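Local coordinates for putative tryptophan halogenase (Xanthomonas campestris pv. campestris, PDB 6Y1W), which probably halogenates an aromatic substrate such as an indole with the help of FAD, as other flavin-dependent halogenases do, at residues R242-D247 with H387-V392; G286-S291 with L343-S348; H395-D400 with H421-F426. All blocks are in the same frame, centred on the assembly; numbering follows the deposited sequence.

Interactions 1 and 3 share helix 371-397, which meets the loop 242-247 in the first and helix 417-429 near its own C-terminal end in the third. Interaction 2 ties strand 283-289 to the loop holding Glu347, the predicted tryptophan-binding residue. Interactions 1 and 2 are buried and touch each other, Asp247 N lying 2.9 Å from Tyr289 O; interaction 3 is farther out, only partly buried, and its segment 421-426, on helix 417-429, also reaches the second subunit. The chemistry shifts accordingly: a salt-bridged arginine against an indole in interaction 1, a buried carboxylate beside a valine in interaction 2, and a methionine against a histidine edge in interaction 3.

Interaction 1 of 3, residues R242-D247 with H387-V392; sequences RWLFAD and HIRDFV
Trp243 and Leu244, consecutive in the loop before strand 248-254, touch helix 371-397 at Arg389 and Val392. The six-membered end of the indole leans on the arginine: Trp243 CZ3 is 3.8 Å from Arg389 NH1 and lies over one face of the guanidinium. The two planes are 57° apart, so the touch is tilted and not a flat stack. Arg389 CD adds an aliphatic contact, 4.1 Å from Trp243 CE3. Alongside, Leu244 CD2 packs 3.7 Å from Val392 CG1, the two branched side chains meeting at about a right angle.

The chain of Arg389 bends at chi3 (66°) into a side-on salt bridge: NE and NH2 both grip Asp390 OD1 from the same face of the carboxylate, with Arg389 NH2 to Asp390 OD1 at 2.8 Å. That oxygen lies close to the guanidinium plane, which should limit the group's rotation and leaves one face directed at Trp243 CZ3. Trp240 makes a cation-pi contact with Arg389.

The side chain of Val392 is about 5 Å from that of Glu347, the predicted tryptophan-binding residue, so this helix face backs onto the probable substrate region. Ile393 of helix 371-397 also meets the loop, while Ser418 of helix 417-429 hydrogen-bonds Asp390 OD2.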
loop_
_atom_site.group_PDB
_atom_site.type_symbol
_atom_site.label_atom_id
_atom_site.label_comp_id
_atom_site.label_asym_id
_atom_site.label_seq_id
_atom_site.Cartn_x
_atom_site.Cartn_y
_atom_site.Cartn_z
ATOM N N ARG A 242 -28.299 -5.236 3.006
ATOM C CA ARG A 242 -28.249 -6.351 3.958
ATOM C C ARG A 242 -27.345 -6.070 5.150
ATOM O O ARG A 242 -27.507 -6.702 6.200
ATOM C CB ARG A 242 -27.779 -7.670 3.286
ATOM C CG ARG A 242 -26.283 -7.717 2.860
ATOM C CD ARG A 242 -25.907 -9.053 2.141
ATOM N NE ARG A 242 -26.897 -9.450 1.139
ATOM C CZ ARG A 242 -27.710 -10.503 1.243
ATOM N NH1 ARG A 242 -28.573 -10.774 0.276
ATOM N NH2 ARG A 242 -27.668 -11.286 2.312
ATOM N N TRP A 243 -26.390 -5.126 5.018
ATOM C CA TRP A 243 -25.472 -4.800 6.106
ATOM C C TRP A 243 -25.700 -3.419 6.695
ATOM O O TRP A 243 -25.247 -3.162 7.814
ATOM C CB TRP A 243 -24.018 -4.845 5.629
ATOM C CG TRP A 243 -23.584 -6.201 5.118
ATOM C CD1 TRP A 243 -23.630 -7.390 5.805
ATOM C CD2 TRP A 243 -23.042 -6.489 3.823
ATOM N NE1 TRP A 243 -23.129 -8.413 4.998
ATOM C CE2 TRP A 243 -22.772 -7.880 3.781
ATOM C CE3 TRP A 243 -22.760 -5.704 2.692
ATOM C CZ2 TRP A 243 -22.233 -8.509 2.648
ATOM C CZ3 TRP A 243 -22.211 -6.336 1.553
ATOM C CH2 TRP A 243 -21.951 -7.725 1.555
ATOM N N LEU A 244 -26.314 -2.515 5.942
ATOM C CA LEU A 244 -26.390 -1.102 6.306
ATOM C C LEU A 244 -27.837 -0.683 6.113
ATOM O O LEU A 244 -28.323 -0.660 4.982
ATOM C CB LEU A 244 -25.433 -0.264 5.439
ATOM C CG LEU A 244 -23.950 -0.548 5.741
ATOM C CD1 LEU A 244 -23.098 0.171 4.662
ATOM C CD2 LEU A 244 -23.622 -0.076 7.175
ATOM N N PHE A 245 -28.521 -0.353 7.217
ATOM C CA PHE A 245 -29.975 -0.211 7.185
ATOM C C PHE A 245 -30.473 1.218 6.973
ATOM O O PHE A 245 -31.661 1.410 6.675
ATOM C CB PHE A 245 -30.601 -0.744 8.500
ATOM C CG PHE A 245 -30.128 -2.127 8.883
ATOM C CD1 PHE A 245 -29.673 -3.036 7.932
ATOM C CD2 PHE A 245 -30.126 -2.507 10.222
ATOM C CE1 PHE A 245 -29.226 -4.322 8.324
ATOM C CE2 PHE A 245 -29.690 -3.771 10.606
ATOM C CZ PHE A 245 -29.246 -4.670 9.665
ATOM N N ALA A 246 -29.631 2.235 7.167
ATOM C CA ALA A 246 -30.100 3.612 6.975
ATOM C C ALA A 246 -30.438 3.902 5.518
ATOM O O ALA A 246 -29.766 3.431 4.602
ATOM C CB ALA A 246 -29.010 4.572 7.458
ATOM N N ASP A 247 -31.501 4.677 5.316
ATOM C CA ASP A 247 -31.931 5.013 3.961
ATOM C C ASP A 247 -32.600 6.377 3.918
ATOM O O ASP A 247 -33.076 6.774 2.841
ATOM C CB ASP A 247 -32.889 3.942 3.426
ATOM C CG ASP A 247 -34.184 3.841 4.238
ATOM O OD1 ASP A 247 -34.424 4.637 5.165
ATOM O OD2 ASP A 247 -34.985 2.921 3.964
ATOM N N HIS A 387 -13.459 -1.476 1.097
ATOM C CA HIS A 387 -12.770 -1.253 2.361
ATOM C C HIS A 387 -13.489 -0.197 3.212
ATOM O O HIS A 387 -13.618 -0.345 4.439
ATOM C CB HIS A 387 -11.339 -0.812 2.106
ATOM C CG HIS A 387 -10.776 -0.089 3.262
ATOM N ND1 HIS A 387 -10.363 -0.753 4.392
ATOM C CD2 HIS A 387 -10.648 1.239 3.523
ATOM C CE1 HIS A 387 -9.967 0.131 5.294
ATOM N NE2 HIS A 387 -10.126 1.341 4.791
ATOM N N ILE A 388 -13.919 0.903 2.591
ATOM C CA ILE A 388 -14.649 1.906 3.359
ATOM C C ILE A 388 -15.991 1.348 3.830
ATOM O O ILE A 388 -16.387 1.558 4.992
ATOM C CB ILE A 388 -14.803 3.188 2.521
ATOM C CG1 ILE A 388 -13.419 3.801 2.278
ATOM C CG2 ILE A 388 -15.611 4.215 3.210
ATOM C CD1 ILE A 388 -13.452 4.907 1.119
ATOM N N ARG A 389 -16.688 0.610 2.952
ATOM C CA ARG A 389 -17.940 -0.058 3.322
ATOM C C ARG A 389 -17.757 -0.871 4.595
ATOM O O ARG A 389 -18.579 -0.777 5.526
ATOM C CB ARG A 389 -18.418 -0.959 2.173
ATOM C CG ARG A 389 -19.699 -1.753 2.534
ATOM C CD ARG A 389 -19.804 -3.004 1.695
ATOM N NE ARG A 389 -18.719 -3.910 2.029
ATOM C CZ ARG A 389 -18.315 -4.903 1.227
ATOM N NH1 ARG A 389 -18.963 -5.080 0.063
ATOM N NH2 ARG A 389 -17.301 -5.715 1.600
ATOM N N ASP A 390 -16.667 -1.664 4.660
ATOM C CA ASP A 390 -16.465 -2.536 5.819
ATOM C C ASP A 390 -16.316 -1.715 7.085
ATOM O O ASP A 390 -16.774 -2.124 8.161
ATOM C CB ASP A 390 -15.237 -3.428 5.625
ATOM C CG ASP A 390 -15.491 -4.590 4.665
ATOM O OD1 ASP A 390 -16.640 -4.745 4.180
ATOM O OD2 ASP A 390 -14.489 -5.302 4.373
ATOM N N PHE A 391 -15.653 -0.560 6.983
ATOM C CA PHE A 391 -15.439 0.262 8.161
ATOM C C PHE A 391 -16.747 0.899 8.637
ATOM O O PHE A 391 -16.954 1.079 9.851
ATOM C CB PHE A 391 -14.389 1.341 7.844
ATOM C CG PHE A 391 -13.685 1.873 9.091
ATOM C CD1 PHE A 391 -12.539 1.247 9.564
ATOM C CD2 PHE A 391 -14.180 2.993 9.771
ATOM C CE1 PHE A 391 -11.895 1.731 10.719
ATOM C CE2 PHE A 391 -13.552 3.477 10.898
ATOM C CZ PHE A 391 -12.404 2.856 11.380
ATOM N N VAL A 392 -17.630 1.265 7.700
ATOM C CA VAL A 392 -18.942 1.775 8.067
ATOM C C VAL A 392 -19.747 0.677 8.744
ATOM O O VAL A 392 -20.359 0.898 9.798
ATOM C CB VAL A 392 -19.642 2.338 6.822
ATOM C CG1 VAL A 392 -21.135 2.691 7.105
ATOM C CG2 VAL A 392 -18.853 3.557 6.275
#

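Interaction 2 of 3, residues G286-S291 with L343-S348; sequences GIVYSS and LEPIES
The loop after strand 341-342, which carries the predicted tryptophan-binding Glu347, packs here against strand 283-289 of the seven-stranded mixed sheet, with Glu344 directed at Val288 and Pro345 brushing it with its ring. In the same loop Ser348 OG is hydrogen-bonded to NZ of Lys89, the predicted active-site lysine. The side chain of Pro345 is about 9 Å from that of Lys89, so the contact is close to the probable active site without being part of it.

Val288 stands toward the loop and divides its two methyls between the partners. With chi1 at 168°, CG1 is anti to the backbone N and comes 3.8 Å from Glu344 OE1, a van der Waals touch between a methyl and a carboxylate oxygen. Glu344 reaches it on an extended chain that starts with CG wedged between the backbone N and the carbonyl carbon (chi1 72°). The oxygen is buried but not left to the valine: Glu344 OE1 is hydrogen-bonded to Tyr396 OH of helix 371-397 and to Trp273 NE1. Two bonds thus grip this one oxygen. Val288 also touches Trp273 and Trp275 of strand 272-278. The second methyl makes the looser end of the contact, with Val288 CG2 4.5 Å from Pro345 CD.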
loop_
_atom_site.group_PDB
_atom_site.type_symbol
_atom_site.label_atom_id
_atom_site.label_comp_id
_atom_site.label_asym_id
_atom_site.label_seq_id
_atom_site.Cartn_x
_atom_site.Cartn_y
_atom_site.Cartn_z
ATOM N N GLY A 286 -28.225 16.850 11.403
ATOM C CA GLY A 286 -29.098 15.946 10.652
ATOM C C GLY A 286 -29.276 14.657 11.418
ATOM O O GLY A 286 -28.510 14.358 12.330
ATOM N N ILE A 287 -30.330 13.905 11.065
ATOM C CA ILE A 287 -30.521 12.577 11.636
ATOM C C ILE A 287 -30.562 11.618 10.458
ATOM O O ILE A 287 -31.205 11.895 9.435
ATOM C CB ILE A 287 -31.774 12.475 12.543
ATOM C CG1 ILE A 287 -31.860 11.060 13.135
ATOM C CG2 ILE A 287 -33.102 12.832 11.812
ATOM C CD1 ILE A 287 -32.729 11.010 14.412
ATOM N N VAL A 288 -29.801 10.542 10.579
ATOM C CA VAL A 288 -29.700 9.495 9.578
ATOM C C VAL A 288 -30.428 8.303 10.161
ATOM O O VAL A 288 -30.107 7.898 11.272
ATOM C CB VAL A 288 -28.223 9.152 9.345
ATOM C CG1 VAL A 288 -28.082 7.862 8.512
ATOM C CG2 VAL A 288 -27.482 10.345 8.683
ATOM N N TYR A 289 -31.390 7.739 9.438
ATOM C CA TYR A 289 -32.171 6.671 10.058
ATOM C C TYR A 289 -32.674 5.685 9.012
ATOM O O TYR A 289 -32.514 5.877 7.811
ATOM C CB TYR A 289 -33.360 7.253 10.857
ATOM C CG TYR A 289 -34.388 7.965 10.006
ATOM C CD1 TYR A 289 -34.223 9.311 9.619
ATOM C CD2 TYR A 289 -35.568 7.329 9.634
ATOM C CE1 TYR A 289 -35.172 9.978 8.843
ATOM C CE2 TYR A 289 -36.524 7.982 8.865
ATOM C CZ TYR A 289 -36.337 9.288 8.474
ATOM O OH TYR A 289 -37.317 9.851 7.714
ATOM N N SER A 290 -33.278 4.597 9.503
ATOM C CA SER A 290 -33.797 3.536 8.646
ATOM C C SER A 290 -35.317 3.565 8.658
ATOM O O SER A 290 -35.932 3.364 9.716
ATOM C CB SER A 290 -33.324 2.160 9.106
ATOM O OG SER A 290 -33.941 1.168 8.283
ATOM N N SER A 291 -35.896 3.730 7.468
ATOM C CA SER A 291 -37.344 3.743 7.295
ATOM C C SER A 291 -37.968 2.403 7.650
ATOM O O SER A 291 -39.178 2.335 7.877
ATOM C CB SER A 291 -37.712 4.124 5.853
ATOM O OG SER A 291 -37.450 3.086 4.894
ATOM N N LEU A 343 -22.282 5.879 0.555
ATOM C CA LEU A 343 -22.247 5.439 1.945
ATOM C C LEU A 343 -22.641 6.611 2.824
ATOM O O LEU A 343 -22.291 7.755 2.534
ATOM C CB LEU A 343 -20.864 4.946 2.346
ATOM C CG LEU A 343 -20.492 3.606 1.708
ATOM C CD1 LEU A 343 -19.029 3.304 1.899
ATOM C CD2 LEU A 343 -21.327 2.507 2.430
ATOM N N GLU A 344 -23.352 6.324 3.921
ATOM C CA GLU A 344 -23.757 7.389 4.835
ATOM C C GLU A 344 -22.551 8.146 5.416
ATOM O O GLU A 344 -21.429 7.623 5.460
ATOM C CB GLU A 344 -24.579 6.775 5.967
ATOM C CG GLU A 344 -23.731 5.969 6.936
ATOM C CD GLU A 344 -24.589 5.031 7.765
ATOM O OE1 GLU A 344 -25.140 5.477 8.813
ATOM O OE2 GLU A 344 -24.762 3.874 7.329
ATOM N N PRO A 345 -22.759 9.417 5.872
ATOM C CA PRO A 345 -21.601 10.268 6.231
ATOM C C PRO A 345 -21.026 10.024 7.609
ATOM O O PRO A 345 -20.491 10.953 8.241
ATOM C CB PRO A 345 -22.174 11.693 6.125
ATOM C CG PRO A 345 -23.614 11.523 6.504
ATOM C CD PRO A 345 -24.012 10.189 5.833
ATOM N N ILE A 346 -21.088 8.771 8.069
ATOM C CA ILE A 346 -20.655 8.451 9.423
ATOM C C ILE A 346 -19.155 8.642 9.604
ATOM O O ILE A 346 -18.700 8.932 10.715
ATOM C CB ILE A 346 -21.092 7.019 9.760
ATOM C CG1 ILE A 346 -20.807 6.677 11.214
ATOM C CG2 ILE A 346 -20.335 5.988 8.889
ATOM C CD1 ILE A 346 -21.371 5.289 11.594
ATOM N N GLU A 347 -18.361 8.504 8.532
ATOM C CA GLU A 347 -16.927 8.760 8.579
ATOM C C GLU A 347 -16.516 9.824 7.560
ATOM O O GLU A 347 -15.358 9.871 7.146
ATOM C CB GLU A 347 -16.115 7.471 8.348
ATOM C CG GLU A 347 -16.089 6.538 9.578
ATOM C CD GLU A 347 -15.177 7.031 10.700
ATOM O OE1 GLU A 347 -14.368 7.971 10.478
ATOM O OE2 GLU A 347 -15.278 6.471 11.859
ATOM N N SER A 348 -17.448 10.694 7.151
ATOM C CA SER A 348 -17.132 11.876 6.339
ATOM C C SER A 348 -16.355 11.509 5.076
ATOM O O SER A 348 -15.332 12.117 4.764
ATOM C CB SER A 348 -16.355 12.952 7.131
ATOM O OG SER A 348 -16.838 13.134 8.487
#

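Interaction 3 of 3, residues H395-D400 with H421-F426; sequences HYHATD and HRMELF
At Ala398, the first residue to leave helical backbone angles after helix 371-397, the chain passes Met423 of helix 417-429 with their CA atoms 8.7 Å apart. Met423 carries the contact from its side, with its sulfur at His397 and its methyl on Ala398. The sulfur approaches the imidazole at its edge: Met423 SD is 4.0 Å from His397 CD2 and 88° off the ring normal as measured from the centroid, so it sits almost in the ring plane. This is a Met-aromatic contact of the edge type. A bend at the last torsion (chi3 77°) then swings the methyl round toward the alanine, and Met423 CE ends 3.8 Å from Ala398 CB while staying 4.1 Å from His397 CD2.

ND1 of the His397 ring is hydrogen-bonded to Cys410 O, which probably limits the imidazole's rotation. Met423 further touches Leu394, one turn back along the first helix. Elsewhere on helix 417-429, His421 NE2 is hydrogen-bonded to Glu376 OE1 of the second subunit. The C-terminal end of helix 371-397 thus packs against helix 417-429 through a Met-aromatic contact, in the largely helical part of the halogenase, where Met423 bridges the last turn of one helix and the side of the next.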
loop_
_atom_site.group_PDB
_atom_site.type_symbol
_atom_site.label_atom_id
_atom_site.label_comp_id
_atom_site.label_asym_id
_atom_site.label_seq_id
_atom_site.Cartn_x
_atom_site.Cartn_y
_atom_site.Cartn_z
ATOM N N HIS A 395 -19.030 0.147 12.449
ATOM C CA HIS A 395 -19.651 1.033 13.439
ATOM C C HIS A 395 -20.979 0.483 13.956
ATOM O O HIS A 395 -21.312 0.694 15.127
ATOM C CB HIS A 395 -19.856 2.418 12.825
ATOM C CG HIS A 395 -18.665 3.318 12.965
ATOM N ND1 HIS A 395 -18.167 3.687 14.204
ATOM C CD2 HIS A 395 -17.874 3.919 12.037
ATOM C CE1 HIS A 395 -17.123 4.489 14.031
ATOM N NE2 HIS A 395 -16.930 4.656 12.731
ATOM N N TYR A 396 -21.748 -0.192 13.101
ATOM C CA TYR A 396 -23.045 -0.729 13.499
ATOM C C TYR A 396 -22.916 -2.100 14.144
ATOM O O TYR A 396 -23.712 -2.427 15.037
ATOM C CB TYR A 396 -23.979 -0.830 12.286
ATOM C CG TYR A 396 -24.507 0.516 11.862
ATOM C CD1 TYR A 396 -25.544 1.110 12.553
ATOM C CD2 TYR A 396 -23.974 1.192 10.753
ATOM C CE1 TYR A 396 -26.068 2.342 12.175
ATOM C CE2 TYR A 396 -24.493 2.444 10.384
ATOM C CZ TYR A 396 -25.543 2.992 11.096
ATOM O OH TYR A 396 -26.098 4.200 10.759
ATOM N N HIS A 397 -21.948 -2.912 13.704
ATOM C CA HIS A 397 -21.863 -4.305 14.156
ATOM C C HIS A 397 -21.144 -4.445 15.482
ATOM O O HIS A 397 -21.492 -5.332 16.276
ATOM C CB HIS A 397 -21.143 -5.162 13.102
ATOM C CG HIS A 397 -21.250 -6.647 13.339
ATOM N ND1 HIS A 397 -22.468 -7.295 13.390
ATOM C CD2 HIS A 397 -20.298 -7.605 13.480
ATOM C CE1 HIS A 397 -22.258 -8.599 13.551
ATOM N NE2 HIS A 397 -20.956 -8.816 13.612
ATOM N N ALA A 398 -20.130 -3.615 15.731
ATOM C CA ALA A 398 -19.375 -3.671 16.986
ATOM C C ALA A 398 -20.119 -2.835 18.024
ATOM O O ALA A 398 -19.928 -1.625 18.135
ATOM C CB ALA A 398 -17.949 -3.187 16.775
ATOM N N THR A 399 -21.023 -3.468 18.785
ATOM C CA THR A 399 -21.792 -2.696 19.756
ATOM C C THR A 399 -22.219 -3.628 20.872
ATOM O O THR A 399 -22.453 -4.819 20.630
ATOM C CB THR A 399 -23.037 -2.004 19.155
ATOM O OG1 THR A 399 -23.689 -1.275 20.199
ATOM C CG2 THR A 399 -24.026 -3.028 18.543
ATOM N N ASP A 400 -22.299 -3.078 22.089
ATOM C CA ASP A 400 -22.921 -3.765 23.222
ATOM C C ASP A 400 -24.433 -3.579 23.259
ATOM O O ASP A 400 -25.115 -4.246 24.062
ATOM C CB ASP A 400 -22.352 -3.271 24.557
ATOM C CG ASP A 400 -20.876 -3.571 24.732
ATOM O OD1 ASP A 400 -20.315 -4.443 24.028
ATOM O OD2 ASP A 400 -20.288 -2.926 25.611
ATOM N N HIS A 421 -12.731 -11.016 9.450
ATOM C CA HIS A 421 -11.325 -11.320 9.683
ATOM C C HIS A 421 -10.618 -10.193 10.428
ATOM O O HIS A 421 -9.852 -10.448 11.374
ATOM C CB HIS A 421 -10.618 -11.615 8.350
ATOM C CG HIS A 421 -9.130 -11.792 8.489
ATOM N ND1 HIS A 421 -8.558 -12.948 8.983
ATOM C CD2 HIS A 421 -8.099 -10.958 8.195
ATOM C CE1 HIS A 421 -7.240 -12.817 8.992
ATOM N NE2 HIS A 421 -6.937 -11.616 8.522
ATOM N N ARG A 422 -10.892 -8.929 10.067
ATOM C CA ARG A 422 -10.253 -7.828 10.779
ATOM C C ARG A 422 -10.702 -7.764 12.236
ATOM O O ARG A 422 -9.882 -7.570 13.138
ATOM C CB ARG A 422 -10.553 -6.486 10.085
ATOM C CG ARG A 422 -10.032 -6.413 8.601
ATOM C CD ARG A 422 -8.791 -5.538 8.508
ATOM N NE ARG A 422 -8.664 -4.847 7.237
ATOM C CZ ARG A 422 -7.812 -3.859 6.987
ATOM N NH1 ARG A 422 -6.971 -3.412 7.896
ATOM N NH2 ARG A 422 -7.807 -3.307 5.795
ATOM N N MET A 423 -11.999 -7.946 12.492
ATOM C CA MET A 423 -12.475 -7.910 13.874
ATOM C C MET A 423 -11.900 -9.042 14.715
ATOM O O MET A 423 -11.518 -8.821 15.876
ATOM C CB MET A 423 -14.006 -7.963 13.874
ATOM C CG MET A 423 -14.616 -6.690 13.246
ATOM S SD MET A 423 -16.416 -6.743 13.254
ATOM C CE MET A 423 -16.716 -6.333 15.005
ATOM N N GLU A 424 -11.812 -10.248 14.133
ATOM C CA GLU A 424 -11.262 -11.399 14.854
ATOM C C GLU A 424 -9.767 -11.234 15.120
ATOM O O GLU A 424 -9.276 -11.590 16.193
ATOM C CB GLU A 424 -11.566 -12.687 14.071
ATOM C CG GLU A 424 -13.043 -13.104 14.226
ATOM C CD GLU A 424 -13.482 -14.294 13.380
ATOM O OE1 GLU A 424 -12.639 -14.930 12.708
ATOM O OE2 GLU A 424 -14.702 -14.586 13.395
ATOM N N LEU A 425 -9.027 -10.681 14.165
ATOM C CA LEU A 425 -7.617 -10.398 14.405
ATOM C C LEU A 425 -7.437 -9.495 15.618
ATOM O O LEU A 425 -6.548 -9.710 16.451
ATOM C CB LEU A 425 -7.020 -9.747 13.154
ATOM C CG LEU A 425 -5.514 -9.686 13.052
ATOM C CD1 LEU A 425 -4.903 -11.091 12.992
ATOM C CD2 LEU A 425 -5.181 -8.883 11.801
ATOM N N PHE A 426 -8.243 -8.447 15.720
ATOM C CA PHE A 426 -8.104 -7.544 16.850
ATOM C C PHE A 426 -8.580 -8.224 18.144
ATOM O O PHE A 426 -7.933 -8.096 19.178
ATOM C CB PHE A 426 -8.885 -6.248 16.593
ATOM C CG PHE A 426 -8.548 -5.153 17.559
ATOM C CD1 PHE A 426 -7.286 -4.574 17.559
ATOM C CD2 PHE A 426 -9.460 -4.779 18.540
ATOM C CE1 PHE A 426 -6.945 -3.558 18.500
ATOM C CE2 PHE A 426 -9.141 -3.774 19.477
ATOM C CZ PHE A 426 -7.870 -3.162 19.443
#